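Local atomic coordinates of quinone reductase (Klebsiella pneumoniae subsp. pneumoniae, PDB entry 4GI5), a protein that binds flavin-adenine dinucleotide and probably works as an NAD(P)H dehydrogenase that reduces quinones. Residues L111-L122 against G166-A175. Residues are numbered along the deposited sequence; the frame is centred on the assembly and turned at random.
Sequences LWADTVIFQFPL and GKRAMLIVTA. With FAD (flavin-adenine dinucleotide), chain H.
Leu111 and Ala113, where helix 101-112 ends, each offer a carbonyl oxygen to the ammonium of Lys167. Lys167 NZ sits 2.7 Å from Ala113 O, nearly in line with that C=O. It approaches Leu111 O from above the carbonyl plane. The Lys167 chain is extended beyond CG and bends at its last torsion (chi4 -72°), which brings NZ to both oxygens. Asp114 O accepts from Arg168 N and begins the parallel pairing of strands 115-121 and 168-174. Bonds then alternate between the strands; Val116 N gives to Arg168 O. These are neighbouring strands of the five-stranded parallel sheet of a flavodoxin-like fold, order 2-1-3-4-5, with strand 24-29 on the other side of 115-121. On one face, Ile117 CG2 presses tightly on Ile172 CD1 (3.5 Å), and Gln119 lays CG near Ile172 CB while its NE2 bonds to Asn38 O. On the other face, Phe118 CB meets Leu171 CD2, and both side chains touch Leu203 of helix 196-204. Phe120 has CG between its backbone N and carbonyl carbon (chi1 58°), which turns the ring toward Val173 and Leu171. Val173 CG2 makes a CH-pi contact with one ring face, and Leu171 CD2 lies at the ring edge. Pro121 CB packs against Thr174 OG1, which hydrogen-bonds FAD O4' at 2.8 Å. Leu122 N bonds almost straight to Thr174 O (175° at the hydrogen), and Leu122 O accepts from FAD O2' at 2.8 Å.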
ATOM      1  N   LEU B 111      -8.920  -0.351  21.069  1.00 17.83           N
ATOM      2  CA  LEU B 111      -8.713  -0.819  22.472  1.00 20.78           C
ATOM      3  C   LEU B 111      -9.868  -1.675  22.995  1.00 21.09           C
ATOM      4  O   LEU B 111      -9.644  -2.683  23.684  1.00 19.56           O
ATOM      5  CB  LEU B 111      -8.435   0.363  23.386  1.00 21.42           C
ATOM      6  CG  LEU B 111      -7.129   1.161  23.128  1.00 24.07           C
ATOM      7  CD1 LEU B 111      -7.026   2.363  24.023  1.00 27.40           C
ATOM      8  CD2 LEU B 111      -5.918   0.278  23.236  1.00 23.72           C
ATOM      9  N   TRP B 112     -11.091  -1.352  22.579  1.00 20.41           N
ATOM     10  CA  TRP B 112     -12.277  -2.137  22.936  1.00 20.52           C
ATOM     11  C   TRP B 112     -12.297  -3.503  22.355  1.00 22.73           C
ATOM     12  O   TRP B 112     -12.723  -4.493  22.968  1.00 20.03           O
ATOM     13  CB  TRP B 112     -13.493  -1.283  22.491  1.00 22.80           C
ATOM     14  CG  TRP B 112     -14.825  -2.007  22.494  1.00 23.23           C
ATOM     15  CD1 TRP B 112     -15.741  -2.095  23.567  1.00 28.34           C
ATOM     16  CD2 TRP B 112     -15.416  -2.717  21.405  1.00 22.48           C
ATOM     17  NE1 TRP B 112     -16.833  -2.829  23.185  1.00 24.04           N
ATOM     18  CE2 TRP B 112     -16.685  -3.241  21.879  1.00 26.89           C
ATOM     19  CE3 TRP B 112     -15.054  -2.924  20.082  1.00 20.93           C
ATOM     20  CZ2 TRP B 112     -17.516  -4.013  21.081  1.00 25.09           C
ATOM     21  CZ3 TRP B 112     -15.862  -3.753  19.290  1.00 22.80           C
ATOM     22  CH2 TRP B 112     -17.124  -4.244  19.767  1.00 26.11           C
ATOM     23  N   ALA B 113     -11.887  -3.626  21.063  1.00 19.32           N
ATOM     24  CA  ALA B 113     -11.963  -4.869  20.342  1.00 18.57           C
ATOM     25  C   ALA B 113     -11.016  -5.958  20.765  1.00 19.53           C
ATOM     26  O   ALA B 113      -9.868  -5.704  21.119  1.00 22.22           O
ATOM     27  CB  ALA B 113     -11.775  -4.609  18.804  1.00 19.60           C
ATOM     28  N   ASP B 114     -11.493  -7.210  20.693  1.00 18.91           N
ATOM     29  CA  ASP B 114     -10.655  -8.393  20.803  1.00 22.79           C
ATOM     30  C   ASP B 114     -10.158  -8.830  19.411  1.00 20.13           C
ATOM     31  O   ASP B 114      -9.152  -9.508  19.309  1.00 19.63           O
ATOM     32  CB  ASP B 114     -11.546  -9.660  21.246  1.00 26.62           C
ATOM     33  CG  ASP B 114     -12.144  -9.494  22.595  1.00 38.80           C
ATOM     34  OD1 ASP B 114     -11.323  -9.128  23.484  1.00 37.08           O
ATOM     35  OD2 ASP B 114     -13.391  -9.637  22.761  1.00 32.88           O
ATOM     36  N   THR B 115     -10.961  -8.560  18.371  1.00 19.99           N
ATOM     37  CA  THR B 115     -10.686  -9.017  17.029  1.00 20.22           C
ATOM     38  C   THR B 115     -11.017  -7.884  16.072  1.00 18.35           C
ATOM     39  O   THR B 115     -12.049  -7.190  16.208  1.00 17.53           O
ATOM     40  CB  THR B 115     -11.620 -10.217  16.672  1.00 25.88           C
ATOM     41  OG1 THR B 115     -11.296 -11.346  17.532  1.00 26.56           O
ATOM     42  CG2 THR B 115     -11.362 -10.702  15.283  1.00 24.96           C
ATOM     43  N   VAL B 116     -10.133  -7.632  15.146  1.00 15.73           N
ATOM     44  CA  VAL B 116     -10.263  -6.529  14.227  1.00 15.50           C
ATOM     45  C   VAL B 116     -10.170  -7.059  12.808  1.00 17.38           C
ATOM     46  O   VAL B 116      -9.191  -7.760  12.452  1.00 16.83           O
ATOM     47  CB  VAL B 116      -9.161  -5.493  14.425  1.00 16.56           C
ATOM     48  CG1 VAL B 116      -9.345  -4.265  13.525  1.00 19.03           C
ATOM     49  CG2 VAL B 116      -9.180  -4.973  15.855  1.00 17.12           C
ATOM     50  N   ILE B 117     -11.176  -6.776  11.995  1.00 15.24           N
ATOM     51  CA  ILE B 117     -11.243  -7.273  10.658  1.00 16.23           C
ATOM     52  C   ILE B 117     -11.190  -6.080   9.694  1.00 15.16           C
ATOM     53  O   ILE B 117     -11.845  -5.071   9.931  1.00 15.60           O
ATOM     54  CB  ILE B 117     -12.535  -8.067  10.366  1.00 16.96           C
ATOM     55  CG1 ILE B 117     -12.593  -9.270  11.278  1.00 19.01           C
ATOM     56  CG2 ILE B 117     -12.614  -8.479   8.893  1.00 18.37           C
ATOM     57  CD1 ILE B 117     -13.910 -10.022  11.267  1.00 20.95           C
ATOM     58  N   PHE B 118     -10.303  -6.143   8.698  1.00 15.29           N
ATOM     59  CA  PHE B 118     -10.178  -5.105   7.671  1.00 14.91           C
ATOM     60  C   PHE B 118     -10.744  -5.676   6.384  1.00 16.34           C
ATOM     61  O   PHE B 118     -10.216  -6.663   5.834  1.00 16.61           O
ATOM     62  CB  PHE B 118      -8.705  -4.704   7.430  1.00 15.07           C
ATOM     63  CG  PHE B 118      -8.039  -4.120   8.646  1.00 16.81           C
ATOM     64  CD1 PHE B 118      -7.614  -4.900   9.704  1.00 18.74           C
ATOM     65  CD2 PHE B 118      -7.896  -2.754   8.721  1.00 22.10           C
ATOM     66  CE1 PHE B 118      -6.992  -4.299  10.819  1.00 18.39           C
ATOM     67  CE2 PHE B 118      -7.239  -2.194   9.804  1.00 19.95           C
ATOM     68  CZ  PHE B 118      -6.857  -2.933  10.813  1.00 17.59           C
ATOM     69  N   GLN B 119     -11.779  -5.020   5.833  1.00 14.24           N
ATOM     70  CA  GLN B 119     -12.423  -5.493   4.665  1.00 13.79           C
ATOM     71  C   GLN B 119     -12.363  -4.439   3.556  1.00 16.17           C
ATOM     72  O   GLN B 119     -12.725  -3.294   3.769  1.00 14.67           O
ATOM     73  CB  GLN B 119     -13.912  -5.792   4.898  1.00 14.55           C
ATOM     74  CG  GLN B 119     -14.577  -6.360   3.730  1.00 16.61           C
ATOM     75  CD  GLN B 119     -16.059  -6.411   3.832  1.00 19.66           C
ATOM     76  OE1 GLN B 119     -16.615  -6.471   4.920  1.00 19.76           O
ATOM     77  NE2 GLN B 119     -16.698  -6.417   2.664  1.00 20.61           N
ATOM     78  N   PHE B 120     -11.824  -4.873   2.406  1.00 13.77           N
ATOM     79  CA  PHE B 120     -11.592  -3.987   1.275  1.00 14.73           C
ATOM     80  C   PHE B 120     -11.436  -4.708  -0.042  1.00 14.35           C
ATOM     81  O   PHE B 120     -10.980  -5.832  -0.089  1.00 14.55           O
ATOM     82  CB  PHE B 120     -10.376  -3.088   1.526  1.00 14.26           C
ATOM     83  CG  PHE B 120      -9.097  -3.831   1.781  1.00 13.75           C
ATOM     84  CD1 PHE B 120      -8.787  -4.228   3.061  1.00 16.52           C
ATOM     85  CD2 PHE B 120      -8.174  -4.083   0.758  1.00 14.24           C
ATOM     86  CE1 PHE B 120      -7.643  -4.931   3.329  1.00 19.45           C
ATOM     87  CE2 PHE B 120      -6.962  -4.699   1.028  1.00 14.84           C
ATOM     88  CZ  PHE B 120      -6.723  -5.189   2.314  1.00 15.39           C
ATOM     89  N   PRO B 121     -11.843  -4.063  -1.161  1.00 11.30           N
ATOM     90  CA  PRO B 121     -11.408  -4.531  -2.484  1.00 13.08           C
ATOM     91  C   PRO B 121      -9.912  -4.245  -2.638  1.00 12.67           C
ATOM     92  O   PRO B 121      -9.435  -3.186  -2.197  1.00 12.78           O
ATOM     93  CB  PRO B 121     -12.226  -3.660  -3.453  1.00 13.88           C
ATOM     94  CG  PRO B 121     -12.390  -2.384  -2.652  1.00 13.26           C
ATOM     95  CD  PRO B 121     -12.506  -2.743  -1.221  1.00 13.15           C
ATOM     96  N   LEU B 122      -9.215  -5.149  -3.280  1.00 12.45           N
ATOM     97  CA  LEU B 122      -7.822  -4.918  -3.665  1.00 12.48           C
ATOM     98  C   LEU B 122      -7.783  -3.908  -4.759  1.00 13.10           C
ATOM     99  O   LEU B 122      -8.338  -4.131  -5.857  1.00 13.23           O
ATOM    100  CB  LEU B 122      -7.188  -6.282  -4.051  1.00 12.86           C
ATOM    101  CG  LEU B 122      -5.662  -6.211  -4.092  1.00 13.41           C
ATOM    102  CD1 LEU B 122      -5.029  -5.971  -2.745  1.00 15.24           C
ATOM    103  CD2 LEU B 122      -5.212  -7.515  -4.680  1.00 15.50           C
ATOM    104  N   GLY B 166      -2.512  -9.629  22.290  1.00 26.62           N
ATOM    105  CA  GLY B 166      -3.727 -10.268  22.816  1.00 29.77           C
ATOM    106  C   GLY B 166      -4.907 -10.159  21.905  1.00 30.73           C
ATOM    107  O   GLY B 166      -6.003 -10.711  22.207  1.00 27.36           O
ATOM    108  N   LYS B 167      -4.778  -9.349  20.833  1.00 20.84           N
ATOM    109  CA  LYS B 167      -5.926  -9.167  19.914  1.00 18.91           C
ATOM    110  C   LYS B 167      -5.582  -9.913  18.679  1.00 18.61           C
ATOM    111  O   LYS B 167      -4.408 -10.213  18.410  1.00 19.76           O
ATOM    112  CB  LYS B 167      -6.154  -7.680  19.528  1.00 19.70           C
ATOM    113  CG  LYS B 167      -6.362  -6.763  20.689  1.00 19.95           C
ATOM    114  CD  LYS B 167      -6.590  -5.315  20.318  1.00 19.44           C
ATOM    115  CE  LYS B 167      -6.528  -4.356  21.511  1.00 19.88           C
ATOM    116  NZ  LYS B 167      -7.733  -4.556  22.329  1.00 20.99           N
ATOM    117  N   ARG B 168      -6.598 -10.245  17.879  1.00 17.23           N
ATOM    118  CA  ARG B 168      -6.437 -10.978  16.580  1.00 18.28           C
ATOM    119  C   ARG B 168      -6.920 -10.019  15.483  1.00 18.19           C
ATOM    120  O   ARG B 168      -7.751  -9.166  15.711  1.00 18.17           O
ATOM    121  CB  ARG B 168      -7.321 -12.221  16.555  1.00 22.19           C
ATOM    122  CG  ARG B 168      -6.747 -13.330  17.432  1.00 26.26           C
ATOM    123  CD  ARG B 168      -7.718 -14.577  17.552  1.00 30.07           C
ATOM    124  NE  ARG B 168      -6.764 -15.678  17.981  1.00 35.31           N
ATOM    125  CZ  ARG B 168      -6.581 -16.896  17.443  1.00 36.77           C
ATOM    126  NH1 ARG B 168      -7.361 -17.410  16.467  1.00 30.01           N
ATOM    127  NH2 ARG B 168      -5.602 -17.656  17.928  1.00 39.85           N
ATOM    128  N   ALA B 169      -6.321 -10.160  14.318  1.00 16.50           N
ATOM    129  CA  ALA B 169      -6.700  -9.349  13.098  1.00 16.94           C
ATOM    130  C   ALA B 169      -6.731 -10.255  11.900  1.00 15.56           C
ATOM    131  O   ALA B 169      -6.032 -11.298  11.774  1.00 17.90           O
ATOM    132  CB  ALA B 169      -5.673  -8.205  12.939  1.00 17.25           C
HETATM  133  N   MSE B 170      -7.555  -9.926  10.917  1.00 15.30           N
HETATM  134  CA  MSE B 170      -7.685 -10.715   9.681  1.00 16.27           C
HETATM  135  C   MSE B 170      -8.091  -9.721   8.561  1.00 15.88           C
HETATM  136  O   MSE B 170      -8.830  -8.760   8.832  1.00 17.79           O
HETATM  137  CB  MSE B 170      -8.891 -11.657   9.827  1.00 18.28           C
HETATM  138  CG  MSE B 170      -8.964 -12.516   8.631  1.00 23.89           C
HETATM  139 SE   MSE B 170     -10.503 -13.831   8.910  1.00 26.47          SE
HETATM  140  CE  MSE B 170     -12.107 -12.744   8.658  1.00 28.07           C
ATOM    141  N   LEU B 171      -7.637  -9.963   7.359  1.00 15.30           N
ATOM    142  CA  LEU B 171      -8.104  -9.236   6.207  1.00 14.15           C
ATOM    143  C   LEU B 171      -9.190 -10.043   5.479  1.00 15.59           C
ATOM    144  O   LEU B 171      -9.083 -11.264   5.332  1.00 16.00           O
ATOM    145  CB  LEU B 171      -6.942  -9.114   5.244  1.00 13.25           C
ATOM    146  CG  LEU B 171      -5.602  -8.433   5.710  1.00 13.27           C
ATOM    147  CD1 LEU B 171      -4.582  -8.281   4.617  1.00 14.17           C
ATOM    148  CD2 LEU B 171      -5.883  -7.115   6.347  1.00 14.51           C
ATOM    149  N   ILE B 172     -10.139  -9.325   4.882  1.00 12.80           N
ATOM    150  CA  ILE B 172     -11.059  -9.873   3.932  1.00 13.78           C
ATOM    151  C   ILE B 172     -10.951  -9.055   2.685  1.00 13.90           C
ATOM    152  O   ILE B 172     -11.213  -7.891   2.679  1.00 14.81           O
ATOM    153  CB  ILE B 172     -12.514  -9.817   4.447  1.00 15.89           C
ATOM    154  CG1 ILE B 172     -12.712 -10.602   5.719  1.00 16.54           C
ATOM    155  CG2 ILE B 172     -13.430 -10.347   3.352  1.00 17.62           C
ATOM    156  CD1 ILE B 172     -14.111 -10.342   6.338  1.00 19.99           C
ATOM    157  N   VAL B 173     -10.417  -9.624   1.644  1.00 13.61           N
ATOM    158  CA  VAL B 173     -10.052  -8.961   0.410  1.00 13.81           C
ATOM    159  C   VAL B 173     -10.728  -9.585  -0.790  1.00 14.32           C
ATOM    160  O   VAL B 173     -10.736 -10.776  -1.007  1.00 14.63           O
ATOM    161  CB  VAL B 173      -8.535  -9.104   0.183  1.00 15.82           C
ATOM    162  CG1 VAL B 173      -8.088  -8.361  -1.087  1.00 16.24           C
ATOM    163  CG2 VAL B 173      -7.823  -8.605   1.445  1.00 17.55           C
ATOM    164  N   THR B 174     -11.275  -8.744  -1.654  1.00 13.39           N
ATOM    165  CA  THR B 174     -11.781  -9.166  -2.929  1.00 12.83           C
ATOM    166  C   THR B 174     -10.892  -8.665  -4.052  1.00 13.08           C
ATOM    167  O   THR B 174     -10.519  -7.493  -4.032  1.00 14.48           O
ATOM    168  CB  THR B 174     -13.237  -8.609  -3.204  1.00 16.49           C
ATOM    169  OG1 THR B 174     -13.249  -7.204  -2.971  1.00 18.04           O
ATOM    170  CG2 THR B 174     -14.313  -9.225  -2.242  1.00 16.04           C
ATOM    171  N   ALA B 175     -10.586  -9.515  -5.007  1.00 13.83           N
ATOM    172  CA  ALA B 175      -9.676  -9.199  -6.093  1.00 13.86           C
ATOM    173  C   ALA B 175     -10.304  -9.529  -7.428  1.00 15.30           C
ATOM    174  O   ALA B 175     -11.026 -10.556  -7.580  1.00 17.30           O
ATOM    175  CB  ALA B 175      -8.362  -9.967  -5.900  1.00 15.80           C
TER
HETATM  176  PA  FAD H 301     -18.827  -4.728  -7.398  1.00 16.39           P
HETATM  177  O1A FAD H 301     -19.736  -3.987  -6.506  1.00 17.84           O
HETATM  178  O2A FAD H 301     -18.286  -4.223  -8.651  1.00 16.72           O
HETATM  179  O5B FAD H 301     -19.519  -6.154  -7.808  1.00 15.27           O
HETATM  180  C5B FAD H 301     -18.851  -7.262  -8.445  1.00 15.90           C
HETATM  181  C4B FAD H 301     -19.882  -8.234  -8.915  1.00 15.78           C
HETATM  182  O4B FAD H 301     -20.421  -8.881  -7.784  1.00 17.51           O
HETATM  183  C3B FAD H 301     -20.972  -7.600  -9.746  1.00 21.19           C
HETATM  184  O3B FAD H 301     -21.103  -8.436 -10.886  1.00 22.56           O
HETATM  185  C2B FAD H 301     -22.130  -7.763  -8.805  1.00 21.19           C
HETATM  186  O2B FAD H 301     -23.420  -7.778  -9.470  1.00 23.06           O
HETATM  187  C1B FAD H 301     -21.889  -9.000  -8.008  1.00 19.70           C
HETATM  188  N9A FAD H 301     -22.656  -8.965  -6.733  1.00 20.39           N
HETATM  189  C8A FAD H 301     -22.918  -7.892  -5.810  1.00 18.31           C
HETATM  190  N7A FAD H 301     -23.678  -8.268  -4.807  1.00 26.92           N
HETATM  191  C5A FAD H 301     -23.988  -9.541  -5.186  1.00 20.92           C
HETATM  192  C6A FAD H 301     -24.882 -10.579  -4.672  1.00 28.41           C
HETATM  193  N6A FAD H 301     -25.435 -10.248  -3.553  1.00 22.41           N
HETATM  194  N1A FAD H 301     -24.993 -11.814  -5.276  1.00 28.60           N
HETATM  195  C2A FAD H 301     -24.296 -12.071  -6.378  1.00 28.44           C
HETATM  196  N3A FAD H 301     -23.468 -11.109  -6.940  1.00 22.23           N
HETATM  197  C4A FAD H 301     -23.344  -9.981  -6.336  1.00 22.29           C
HETATM  198  N1  FAD H 301      -8.018  -6.424  -8.873  1.00 13.50           N
HETATM  199  C2  FAD H 301      -6.879  -7.102  -8.619  1.00 14.89           C
HETATM  200  O2  FAD H 301      -6.839  -8.406  -8.647  1.00 14.76           O
HETATM  201  N3  FAD H 301      -5.702  -6.443  -8.322  1.00 12.62           N
HETATM  202  C4  FAD H 301      -5.601  -5.103  -8.392  1.00 12.93           C
HETATM  203  O4  FAD H 301      -4.568  -4.514  -8.043  1.00 13.54           O
HETATM  204  C4X FAD H 301      -6.800  -4.368  -8.694  1.00 13.08           C
HETATM  205  N5  FAD H 301      -6.772  -3.002  -8.706  1.00 14.11           N
HETATM  206  C5X FAD H 301      -7.981  -2.278  -8.887  1.00 13.75           C
HETATM  207  C6  FAD H 301      -7.985  -0.968  -8.808  1.00 13.19           C
HETATM  208  C7  FAD H 301      -9.169  -0.236  -8.865  1.00 15.20           C
HETATM  209  C7M FAD H 301      -9.154   1.244  -8.758  1.00 17.91           C
HETATM  210  C8  FAD H 301     -10.385  -0.916  -9.113  1.00 12.97           C
HETATM  211  C8M FAD H 301     -11.660  -0.128  -9.252  1.00 15.35           C
HETATM  212  C9  FAD H 301     -10.406  -2.271  -9.224  1.00 13.42           C
HETATM  213  C9A FAD H 301      -9.192  -3.003  -9.083  1.00 12.52           C
HETATM  214  N10 FAD H 301      -9.180  -4.380  -9.046  1.00 12.94           N
HETATM  215  C10 FAD H 301      -8.009  -5.098  -8.842  1.00 11.98           C
HETATM  216  C1' FAD H 301     -10.413  -5.171  -9.168  1.00 13.10           C
HETATM  217  C2' FAD H 301     -11.072  -5.109  -7.788  1.00 12.75           C
HETATM  218  O2' FAD H 301     -10.396  -5.797  -6.732  1.00 13.05           O
HETATM  219  C3' FAD H 301     -12.533  -5.664  -7.853  1.00 14.10           C
HETATM  220  O3' FAD H 301     -13.206  -4.732  -8.736  1.00 14.79           O
HETATM  221  C4' FAD H 301     -13.269  -5.652  -6.507  1.00 13.68           C
HETATM  222  O4' FAD H 301     -12.735  -6.646  -5.693  1.00 15.06           O
HETATM  223  C5' FAD H 301     -14.760  -6.030  -6.717  1.00 13.79           C
HETATM  224  O5' FAD H 301     -15.428  -5.845  -5.511  1.00 14.16           O
HETATM  225  P   FAD H 301     -16.605  -4.698  -5.481  1.00 15.10           P
HETATM  226  O1P FAD H 301     -17.207  -4.748  -4.130  1.00 14.42           O
HETATM  227  O2P FAD H 301     -16.160  -3.387  -5.951  1.00 14.25           O
HETATM  228  O3P FAD H 301     -17.581  -5.394  -6.564  1.00 15.18           O